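Local atomic coordinates of glutathione S-transferase (PDB entry 2DSA), a protein that reductively dechlorinates metabolites of polychlorinated biphenyls, probably as a glutathione transferase, and binds glutathione beside a phenyl-substituted dienoic acid. Residues Leu3-Gly8 against Phe25-Val30. Residues are numbered along the deposited sequence; the frame is centred on the assembly and turned at random.
Sequences LYYSPG and FELVQV. With HPX ((2Z,4E)-2-hydroxy-6-oxo-6-phenylhexa-2,4-dienoic acid), chain F.
Leu3 and Tyr5 knit their strand to Glu26, Val28 and Val30 by the backbone hydrogen bonds of a parallel pair. Leu3 N donates to Glu26 O at 2.9 Å and Val28 N to Leu3 O; two residues on, Tyr5 N donates to Val28 O and Val30 N to Tyr5 O at 2.8 Å. Val28 O also receives a CA-H...O contact from Tyr4 CA at 3.2 Å.

The pair exemplifies how one parallel ladder carries different packing on each face. On one, Tyr4 and Val28 run side by side, with Tyr4 CE2 3.6 Å from Val28 CG1, while Val30 CG2 meets the Tyr4 ring at its edge. On the other, Tyr5 CG stands between its backbone N and carbonyl carbon (chi1 87°), swinging the ring across the neighbouring strand. Leu27 CD2 makes a CH-pi contact over one face of that ring, 4.3 Å from its centroid, and Gln29 CB packs against Tyr5 CE2. The extended Gln29 chain lays its amide NE2 against Pro7 CD, 3.6 Å away, a van der Waals contact.

Pro7 and Gly8 help line the HPX pocket. Strands 2-5 and 26-31 and helix 12-21 form the opening beta-alpha-beta unit of the thioredoxin-like domain; His15 and Leu18 of the helix pack on Leu3, and Gln56 of strand 54-56 hydrogen-bonds Tyr4 OH.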
loop_
_atom_site.group_PDB
_atom_site.type_symbol
_atom_site.label_atom_id
_atom_site.label_comp_id
_atom_site.label_asym_id
_atom_site.label_seq_id
_atom_site.Cartn_x
_atom_site.Cartn_y
_atom_site.Cartn_z
ATOM N N LEU A 3 -4.386 -2.608 -20.203
ATOM C CA LEU A 3 -3.382 -2.430 -19.165
ATOM C C LEU A 3 -2.205 -1.580 -19.666
ATOM O O LEU A 3 -1.506 -1.939 -20.611
ATOM C CB LEU A 3 -2.897 -3.768 -18.600
ATOM C CG LEU A 3 -1.834 -3.596 -17.498
ATOM C CD1 LEU A 3 -2.453 -2.996 -16.209
ATOM C CD2 LEU A 3 -1.107 -4.902 -17.214
ATOM N N TYR A 4 -2.017 -0.433 -19.025
ATOM C CA TYR A 4 -0.880 0.428 -19.300
ATOM C C TYR A 4 0.327 -0.117 -18.551
ATOM O O TYR A 4 0.280 -0.346 -17.330
ATOM C CB TYR A 4 -1.208 1.877 -18.937
ATOM C CG TYR A 4 -2.366 2.407 -19.750
ATOM C CD1 TYR A 4 -3.687 2.152 -19.371
ATOM C CD2 TYR A 4 -2.141 3.135 -20.924
ATOM C CE1 TYR A 4 -4.758 2.610 -20.136
ATOM C CE2 TYR A 4 -3.201 3.610 -21.698
ATOM C CZ TYR A 4 -4.502 3.339 -21.304
ATOM O OH TYR A 4 -5.529 3.812 -22.069
ATOM N N TYR A 5 1.401 -0.358 -19.300
ATOM C CA TYR A 5 2.567 -1.026 -18.759
ATOM C C TYR A 5 3.872 -0.453 -19.288
ATOM O O TYR A 5 3.891 0.236 -20.303
ATOM C CB TYR A 5 2.489 -2.528 -19.051
ATOM C CG TYR A 5 3.054 -2.949 -20.398
ATOM C CD1 TYR A 5 4.252 -3.658 -20.482
ATOM C CD2 TYR A 5 2.382 -2.648 -21.587
ATOM C CE1 TYR A 5 4.770 -4.045 -21.716
ATOM C CE2 TYR A 5 2.896 -3.032 -22.819
ATOM C CZ TYR A 5 4.082 -3.724 -22.874
ATOM O OH TYR A 5 4.582 -4.106 -24.094
ATOM N N SER A 6 4.958 -0.733 -18.575
ATOM C CA SER A 6 6.305 -0.567 -19.110
ATOM C C SER A 6 7.047 -1.869 -18.864
ATOM O O SER A 6 6.931 -2.443 -17.775
ATOM C CB SER A 6 7.024 0.628 -18.475
ATOM O OG SER A 6 8.287 0.866 -19.102
ATOM N N PRO A 7 7.757 -2.387 -19.897
ATOM C CA PRO A 7 8.403 -3.704 -19.766
ATOM C C PRO A 7 9.209 -3.841 -18.476
ATOM O O PRO A 7 10.081 -3.005 -18.195
ATOM C CB PRO A 7 9.326 -3.768 -20.991
ATOM C CG PRO A 7 8.644 -2.934 -22.007
ATOM C CD PRO A 7 7.975 -1.801 -21.238
ATOM N N GLY A 8 8.884 -4.861 -17.686
ATOM C CA GLY A 8 9.655 -5.197 -16.490
ATOM C C GLY A 8 9.321 -4.389 -15.249
ATOM O O GLY A 8 9.748 -4.747 -14.151
ATOM N N PHE A 25 -7.525 -8.809 -22.703
ATOM C CA PHE A 25 -7.022 -7.470 -22.457
ATOM C C PHE A 25 -6.051 -7.077 -23.544
ATOM O O PHE A 25 -5.526 -7.929 -24.256
ATOM C CB PHE A 25 -6.340 -7.366 -21.074
ATOM C CG PHE A 25 -5.092 -8.198 -20.944
ATOM C CD1 PHE A 25 -5.174 -9.567 -20.665
ATOM C CD2 PHE A 25 -3.836 -7.618 -21.093
ATOM C CE1 PHE A 25 -4.027 -10.345 -20.554
ATOM C CE2 PHE A 25 -2.681 -8.383 -20.979
ATOM C CZ PHE A 25 -2.776 -9.745 -20.702
ATOM N N GLU A 26 -5.798 -5.776 -23.622
ATOM C CA GLU A 26 -4.885 -5.191 -24.571
ATOM C C GLU A 26 -3.762 -4.503 -23.784
ATOM O O GLU A 26 -4.042 -3.683 -22.919
ATOM C CB GLU A 26 -5.668 -4.176 -25.422
ATOM C CG GLU A 26 -4.822 -3.298 -26.332
ATOM C CD GLU A 26 -5.612 -2.185 -27.016
ATOM O OE1 GLU A 26 -4.960 -1.262 -27.564
ATOM O OE2 GLU A 26 -6.868 -2.228 -27.007
ATOM N N LEU A 27 -2.507 -4.868 -24.064
ATOM C CA LEU A 27 -1.348 -4.172 -23.504
ATOM C C LEU A 27 -1.126 -2.847 -24.218
ATOM O O LEU A 27 -1.125 -2.790 -25.459
ATOM C CB LEU A 27 -0.079 -5.019 -23.611
ATOM C CG LEU A 27 0.016 -6.263 -22.738
ATOM C CD1 LEU A 27 1.184 -7.117 -23.192
ATOM C CD2 LEU A 27 0.155 -5.861 -21.267
ATOM N N VAL A 28 -0.971 -1.784 -23.435
ATOM C CA VAL A 28 -0.670 -0.473 -23.985
ATOM C C VAL A 28 0.617 -0.002 -23.338
ATOM O O VAL A 28 0.650 0.305 -22.134
ATOM C CB VAL A 28 -1.812 0.582 -23.758
ATOM C CG1 VAL A 28 -1.412 1.925 -24.363
ATOM C CG2 VAL A 28 -3.141 0.115 -24.346
ATOM N N GLN A 29 1.681 0.044 -24.135
ATOM C CA GLN A 29 2.996 0.424 -23.637
ATOM C C GLN A 29 3.070 1.910 -23.342
ATOM O O GLN A 29 2.492 2.730 -24.056
ATOM C CB GLN A 29 4.086 -0.000 -24.618
ATOM C CG GLN A 29 5.472 -0.085 -24.005
ATOM C CD GLN A 29 6.533 -0.579 -24.980
ATOM O OE1 GLN A 29 6.222 -1.104 -26.050
ATOM N NE2 GLN A 29 7.793 -0.413 -24.608
ATOM N N VAL A 30 3.773 2.249 -22.272
ATOM C CA VAL A 30 3.936 3.637 -21.867
ATOM C C VAL A 30 5.429 3.938 -21.844
ATOM O O VAL A 30 6.210 3.167 -21.277
ATOM C CB VAL A 30 3.285 3.908 -20.472
ATOM C CG1 VAL A 30 3.563 5.340 -19.991
ATOM C CG2 VAL A 30 1.773 3.633 -20.514
HETATM C CB3 HPX F . 13.135 -3.602 -15.854
HETATM C CB4 HPX F . 13.931 -4.242 -14.908
HETATM C CB5 HPX F . 13.927 -3.803 -13.581
HETATM C CB6 HPX F . 13.119 -2.732 -13.211
HETATM C CB1 HPX F . 12.323 -2.095 -14.154
HETATM C CB2 HPX F . 12.333 -2.530 -15.477
HETATM C CA6 HPX F . 11.462 -0.933 -13.764
HETATM O OA4 HPX F . 11.108 -0.140 -14.624
HETATM C CA5 HPX F . 11.039 -0.719 -12.368
HETATM C CA4 HPX F . 11.052 0.527 -11.912
HETATM C CA3 HPX F . 10.632 0.854 -10.542
HETATM C CA2 HPX F . 10.345 2.112 -10.182
HETATM O OA3 HPX F . 10.433 3.148 -11.008
HETATM C CA1 HPX F . 9.919 2.365 -8.828
HETATM O OA2 HPX F . 9.441 3.486 -8.548
HETATM O OA1 HPX F . 10.037 1.445 -7.998
#